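Local coordinates for protein inositol-1,4,5-trisphosphate 5-phosphatase 1 (Schizosaccharomyces pombe, PDB 1I9Z) that removes the 5-phosphate from soluble and lipid inositol phosphates, including phosphatidylinositol 4,5-bisphosphate, through its magnesium-dependent catalytic domain, at residues Glu156-Cys161 with His199-Trp204; Val292-Gln297 with Thr312-Ile317. All coordinates share one frame; numbering follows the deposited sequence.

Interaction 1 (Glu156-Cys161 with His199-Trp204); sequences EDTGLC and HDYVVW
Strands 158-166 and 201-205 are the two parallel strands of a beta-alpha-beta unit, and Gly-159 to Cys-161 here pair with the entry to the second strand. Three backbone bonds join them: Tyr-201 N to Gly-159 O, Cys-161 N to Tyr-201 O (2.9 Å) and Val-203 N to Cys-161 O (2.9 Å). Ahead of the paired region a side chain takes over: Asp-200 OD2 accepts Gly-159 N at 2.8 Å through its anti lone pair, almost straight at 169°. The same oxygen takes a bond from a water that also donates to Asp-157 O, so this start of the strand is held twice.

On the face carrying Cys-161, its CB sits over the centre of the His-199 imidazole, 3.5 Å from the centroid, a CH-pi contact. SG, anti to the backbone N (chi1 177°), lies farther off over the same face. His-199 ND1 bonds to Ile-196 O and NE2 to Arg-152 NE, which would fix the ring's rotation. On the sheet face that carries Leu-160 and Tyr-201, Leu-160 CD2 meets the edge of the Tyr-201 ring at CD1 (3.9 Å), while Thr-158 CG2 approaches Tyr-201 CE1 obliquely at 3.5 Å. With helix 174-187 in the connection, this is a beta-alpha-beta crossover within one sheet of the DNase I-like fold.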
loop_
_atom_site.group_PDB
_atom_site.type_symbol
_atom_site.label_atom_id
_atom_site.label_comp_id
_atom_site.label_asym_id
_atom_site.label_seq_id
_atom_site.Cartn_x
_atom_site.Cartn_y
_atom_site.Cartn_z
ATOM N N GLU A 156 7.241 -2.899 -16.088
ATOM C CA GLU A 156 8.172 -3.727 -16.854
ATOM C C GLU A 156 7.842 -5.163 -16.418
ATOM O O GLU A 156 6.672 -5.544 -16.455
ATOM C CB GLU A 156 9.629 -3.338 -16.588
ATOM C CG GLU A 156 10.010 -1.958 -17.116
ATOM C CD GLU A 156 9.858 -1.729 -18.649
ATOM O OE1 GLU A 156 9.643 -2.656 -19.444
ATOM O OE2 GLU A 156 9.945 -0.560 -19.048
ATOM N N ASP A 157 8.819 -5.968 -15.978
ATOM C CA ASP A 157 8.482 -7.329 -15.600
ATOM C C ASP A 157 8.354 -7.546 -14.088
ATOM O O ASP A 157 8.514 -8.668 -13.595
ATOM C CB ASP A 157 9.511 -8.311 -16.162
ATOM C CG ASP A 157 9.533 -8.315 -17.696
ATOM O OD1 ASP A 157 10.260 -7.530 -18.303
ATOM O OD2 ASP A 157 8.785 -9.101 -18.284
ATOM N N THR A 158 8.068 -6.485 -13.353
ATOM C CA THR A 158 7.933 -6.608 -11.906
ATOM C C THR A 158 6.458 -6.383 -11.562
ATOM O O THR A 158 5.907 -5.390 -12.032
ATOM C CB THR A 158 8.806 -5.530 -11.225
ATOM O OG1 THR A 158 10.206 -5.816 -11.499
ATOM C CG2 THR A 158 8.563 -5.552 -9.699
ATOM N N GLY A 159 5.850 -7.247 -10.739
ATOM C CA GLY A 159 4.422 -7.109 -10.398
ATOM C C GLY A 159 4.150 -6.391 -9.077
ATOM O O GLY A 159 4.785 -6.731 -8.074
ATOM N N LEU A 160 3.271 -5.371 -9.088
ATOM C CA LEU A 160 2.953 -4.657 -7.861
ATOM C C LEU A 160 1.463 -4.707 -7.551
ATOM O O LEU A 160 0.645 -4.636 -8.457
ATOM C CB LEU A 160 3.406 -3.190 -7.972
ATOM C CG LEU A 160 4.918 -2.972 -8.195
ATOM C CD1 LEU A 160 5.177 -2.833 -9.732
ATOM C CD2 LEU A 160 5.335 -1.709 -7.416
ATOM N N CYS A 161 1.108 -4.848 -6.270
ATOM C CA CYS A 161 -0.283 -4.857 -5.933
ATOM C C CYS A 161 -0.510 -3.934 -4.766
ATOM O O CYS A 161 0.190 -4.040 -3.743
ATOM C CB CYS A 161 -0.770 -6.269 -5.608
ATOM S SG CYS A 161 -2.511 -6.381 -5.084
ATOM N N HIS A 199 2.523 -11.351 -6.486
ATOM C CA HIS A 199 3.238 -10.148 -6.869
ATOM C C HIS A 199 4.589 -10.032 -6.168
ATOM O O HIS A 199 4.726 -10.489 -5.026
ATOM C CB HIS A 199 2.419 -8.907 -6.456
ATOM C CG HIS A 199 1.102 -8.815 -7.172
ATOM N ND1 HIS A 199 -0.045 -9.426 -6.723
ATOM C CD2 HIS A 199 0.813 -8.324 -8.396
ATOM C CE1 HIS A 199 -0.991 -9.330 -7.650
ATOM N NE2 HIS A 199 -0.490 -8.670 -8.681
ATOM N N ASP A 200 5.537 -9.368 -6.811
ATOM C CA ASP A 200 6.843 -9.085 -6.184
ATOM C C ASP A 200 6.691 -8.149 -4.981
ATOM O O ASP A 200 7.347 -8.347 -3.941
ATOM C CB ASP A 200 7.769 -8.445 -7.208
ATOM C CG ASP A 200 7.989 -9.374 -8.377
ATOM O OD1 ASP A 200 8.602 -10.447 -8.150
ATOM O OD2 ASP A 200 7.473 -9.109 -9.475
ATOM N N TYR A 201 5.842 -7.120 -5.126
ATOM C CA TYR A 201 5.621 -6.157 -4.048
ATOM C C TYR A 201 4.126 -5.970 -3.778
ATOM O O TYR A 201 3.334 -5.816 -4.731
ATOM C CB TYR A 201 6.221 -4.790 -4.446
ATOM C CG TYR A 201 7.660 -4.845 -4.900
ATOM C CD1 TYR A 201 8.044 -4.257 -6.094
ATOM C CD2 TYR A 201 8.649 -5.435 -4.084
ATOM C CE1 TYR A 201 9.369 -4.223 -6.508
ATOM C CE2 TYR A 201 9.974 -5.425 -4.466
ATOM C CZ TYR A 201 10.340 -4.822 -5.675
ATOM O OH TYR A 201 11.645 -4.819 -6.088
ATOM N N VAL A 202 3.724 -5.965 -2.498
ATOM C CA VAL A 202 2.326 -5.736 -2.154
ATOM C C VAL A 202 2.322 -4.674 -1.033
ATOM O O VAL A 202 3.093 -4.816 -0.054
ATOM C CB VAL A 202 1.662 -7.011 -1.561
ATOM C CG1 VAL A 202 0.199 -6.683 -1.195
ATOM C CG2 VAL A 202 1.731 -8.199 -2.543
ATOM N N VAL A 203 1.477 -3.645 -1.126
ATOM C CA VAL A 203 1.407 -2.641 -0.036
ATOM C C VAL A 203 -0.051 -2.646 0.308
ATOM O O VAL A 203 -0.915 -2.489 -0.588
ATOM C CB VAL A 203 1.839 -1.201 -0.454
ATOM C CG1 VAL A 203 1.621 -0.231 0.728
ATOM C CG2 VAL A 203 3.318 -1.200 -0.829
ATOM N N TRP A 204 -0.355 -2.927 1.589
ATOM C CA TRP A 204 -1.764 -3.014 2.019
ATOM C C TRP A 204 -1.866 -2.004 3.156
ATOM O O TRP A 204 -1.102 -2.071 4.121
ATOM C CB TRP A 204 -2.069 -4.410 2.510
ATOM C CG TRP A 204 -3.473 -4.731 2.825
ATOM C CD1 TRP A 204 -4.490 -3.872 3.156
ATOM C CD2 TRP A 204 -4.026 -6.050 2.887
ATOM N NE1 TRP A 204 -5.628 -4.581 3.402
ATOM C CE2 TRP A 204 -5.361 -5.918 3.253
ATOM C CE3 TRP A 204 -3.495 -7.330 2.680
ATOM C CZ2 TRP A 204 -6.220 -7.041 3.421
ATOM C CZ3 TRP A 204 -4.366 -8.449 2.843
ATOM C CH2 TRP A 204 -5.690 -8.289 3.204
HETATM O O HOH W 1 7.037 -10.604 -11.723
#

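Interaction 2 (Val292-Gln297 with Thr312-Ile317); sequences VPHSYQ and TYEANI
The Tyr-313 ring meets Pro-293 obliquely, with Pro-293 CB 3.9 Å from Tyr-313 CE2; a water lies over one ring face, offset toward the rim, and Tyr-287 packs against the tyrosine edge-to-face. OE1 of Glu-314 lies at the edge of the His-294 imidazole, near its plane, 3.0 Å from His-294 CE1; the carboxylate plane is turned 68° from the ring, and the angle from OE1 to His-294 NE2 is too poor for a hydrogen bond.

Val-292 and Glu-314 form an antiparallel hydrogen-bonded pair, Val-292 N to Glu-314 O at 3.0 Å and Glu-314 N to Val-292 O at 2.9 Å. Farther along, Thr-312 faces two residues, His-294 and Ser-295, in a beta bulge. Thr-312 O accepts His-294 N, and Thr-312 N donates to Ser-295 O. The hydroxyl joins in: OG1, placed between the backbone N and carbonyl carbon (chi1 53°), accepts Ser-295 N at 2.9 Å. The water over the tyrosine donates to both Ser-295 O and Thr-312 O. Thr-312 OG1 thus takes the Ser-295 N-H, and the water gives each of the two carbonyls a second bond, while the nearby carboxylate could favour a positive charge on the His-294 ring, although no hydrogen bond joins them.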
loop_
_atom_site.group_PDB
_atom_site.type_symbol
_atom_site.label_atom_id
_atom_site.label_comp_id
_atom_site.label_asym_id
_atom_site.label_seq_id
_atom_site.Cartn_x
_atom_site.Cartn_y
_atom_site.Cartn_z
ATOM N N VAL A 292 12.207 -1.151 -0.554
ATOM C CA VAL A 292 13.131 -0.503 0.391
ATOM C C VAL A 292 12.326 0.651 0.992
ATOM O O VAL A 292 12.022 1.617 0.309
ATOM C CB VAL A 292 14.376 0.053 -0.326
ATOM C CG1 VAL A 292 15.254 0.835 0.693
ATOM C CG2 VAL A 292 15.165 -1.125 -0.958
ATOM N N PRO A 293 11.943 0.551 2.276
ATOM C CA PRO A 293 11.165 1.598 2.944
ATOM C C PRO A 293 11.974 2.767 3.408
ATOM O O PRO A 293 13.132 2.623 3.868
ATOM C CB PRO A 293 10.517 0.849 4.113
ATOM C CG PRO A 293 11.644 -0.133 4.482
ATOM C CD PRO A 293 12.077 -0.646 3.142
ATOM N N HIS A 294 11.404 3.954 3.277
ATOM C CA HIS A 294 12.096 5.113 3.719
ATOM C C HIS A 294 11.369 5.811 4.845
ATOM O O HIS A 294 11.728 5.632 6.016
ATOM C CB HIS A 294 12.387 6.040 2.535
ATOM C CG HIS A 294 13.525 5.546 1.690
ATOM N ND1 HIS A 294 13.358 4.668 0.638
ATOM C CD2 HIS A 294 14.863 5.737 1.801
ATOM C CE1 HIS A 294 14.538 4.340 0.138
ATOM N NE2 HIS A 294 15.469 4.976 0.827
ATOM N N SER A 295 10.327 6.554 4.530
ATOM C CA SER A 295 9.590 7.322 5.543
ATOM C C SER A 295 8.253 6.692 5.906
ATOM O O SER A 295 7.668 5.922 5.120
ATOM C CB SER A 295 9.317 8.748 5.036
ATOM O OG SER A 295 10.525 9.392 4.732
ATOM N N TYR A 296 7.773 7.015 7.101
ATOM C CA TYR A 296 6.444 6.537 7.541
ATOM C C TYR A 296 6.012 7.564 8.546
ATOM O O TYR A 296 6.498 7.563 9.703
ATOM C CB TYR A 296 6.562 5.153 8.215
ATOM C CG TYR A 296 5.268 4.497 8.695
ATOM C CD1 TYR A 296 5.284 3.596 9.737
ATOM C CD2 TYR A 296 4.033 4.695 8.010
ATOM C CE1 TYR A 296 4.139 2.849 10.080
ATOM C CE2 TYR A 296 2.877 3.989 8.376
ATOM C CZ TYR A 296 2.935 3.044 9.397
ATOM O OH TYR A 296 1.817 2.242 9.674
ATOM N N GLN A 297 5.062 8.414 8.183
ATOM C CA GLN A 297 4.683 9.495 9.111
ATOM C C GLN A 297 3.212 9.885 9.002
ATOM O O GLN A 297 2.561 9.592 7.975
ATOM C CB GLN A 297 5.438 10.787 8.718
ATOM C CG GLN A 297 6.900 10.921 9.191
ATOM C CD GLN A 297 7.061 10.638 10.692
ATOM O OE1 GLN A 297 6.251 11.087 11.558
ATOM N NE2 GLN A 297 8.092 9.866 11.016
ATOM N N THR A 312 6.999 6.091 2.155
ATOM C CA THR A 312 7.692 6.148 0.872
ATOM C C THR A 312 8.538 4.881 0.681
ATOM O O THR A 312 9.021 4.261 1.663
ATOM C CB THR A 312 8.601 7.388 0.774
ATOM O OG1 THR A 312 9.479 7.425 1.909
ATOM C CG2 THR A 312 7.777 8.633 0.742
ATOM N N TYR A 313 8.705 4.495 -0.572
ATOM C CA TYR A 313 9.488 3.298 -0.919
ATOM C C TYR A 313 10.277 3.479 -2.205
ATOM O O TYR A 313 9.965 4.353 -3.042
ATOM C CB TYR A 313 8.582 2.105 -1.201
ATOM C CG TYR A 313 7.638 1.750 -0.083
ATOM C CD1 TYR A 313 6.337 2.264 -0.029
ATOM C CD2 TYR A 313 8.072 0.929 0.948
ATOM C CE1 TYR A 313 5.470 1.968 1.055
ATOM C CE2 TYR A 313 7.227 0.613 2.049
ATOM C CZ TYR A 313 5.921 1.148 2.092
ATOM O OH TYR A 313 5.093 0.854 3.121
ATOM N N GLU A 314 11.316 2.656 -2.334
ATOM C CA GLU A 314 12.054 2.567 -3.579
ATOM C C GLU A 314 11.741 1.159 -3.983
ATOM O O GLU A 314 11.812 0.263 -3.147
ATOM C CB GLU A 314 13.554 2.716 -3.397
ATOM C CG GLU A 314 13.984 4.151 -3.346
ATOM C CD GLU A 314 15.501 4.271 -3.345
ATOM O OE1 GLU A 314 16.154 3.795 -2.383
ATOM O OE2 GLU A 314 16.021 4.832 -4.323
ATOM N N ALA A 315 11.406 0.943 -5.256
ATOM C CA ALA A 315 11.052 -0.387 -5.706
ATOM C C ALA A 315 11.937 -0.716 -6.895
ATOM O O ALA A 315 11.933 0.015 -7.894
ATOM C CB ALA A 315 9.570 -0.427 -6.130
ATOM N N ASN A 316 12.734 -1.775 -6.744
ATOM C CA ASN A 316 13.611 -2.209 -7.797
ATOM C C ASN A 316 12.778 -2.947 -8.814
ATOM O O ASN A 316 12.075 -3.903 -8.482
ATOM C CB ASN A 316 14.708 -3.132 -7.256
ATOM C CG ASN A 316 15.722 -3.482 -8.351
ATOM O OD1 ASN A 316 15.687 -4.568 -8.934
ATOM N ND2 ASN A 316 16.595 -2.527 -8.671
ATOM N N ILE A 317 12.890 -2.491 -10.051
ATOM C CA ILE A 317 12.161 -2.986 -11.217
ATOM C C ILE A 317 13.113 -3.700 -12.171
ATOM O O ILE A 317 14.255 -3.299 -12.296
ATOM C CB ILE A 317 11.484 -1.733 -11.961
ATOM C CG1 ILE A 317 10.022 -1.674 -11.551
ATOM C CG2 ILE A 317 11.619 -1.761 -13.533
ATOM C CD1 ILE A 317 9.814 -1.916 -10.143
HETATM O O HOH W 2 8.221 3.303 4.184
#

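How the interactions relate
From the N terminus, interaction 1 comes first, closing a connection of 37 residues that carries helix 174-187 and, in Ala-169, Gly-170 and Tyr-171, part of the inositol bisphosphate pocket. Interaction 2 opens only after it has closed: strand 309-320 turns back antiparallel on strand 292-298, and the 14 residues between the paired segments include Asp-305 of the same pocket. The two are in series, neither nesting nor crossing. Interaction 1 belongs to the five-stranded sheet and interaction 2 to the edge of the six-stranded one; their centres are 13 Å apart. The two contacts touch where Tyr-201 OH reaches Asn-316 O at 2.6 Å, a probable hydrogen bond, and where Thr-158 and Glu-156 pack on Ile-317 and Tyr-201 on Ala-315.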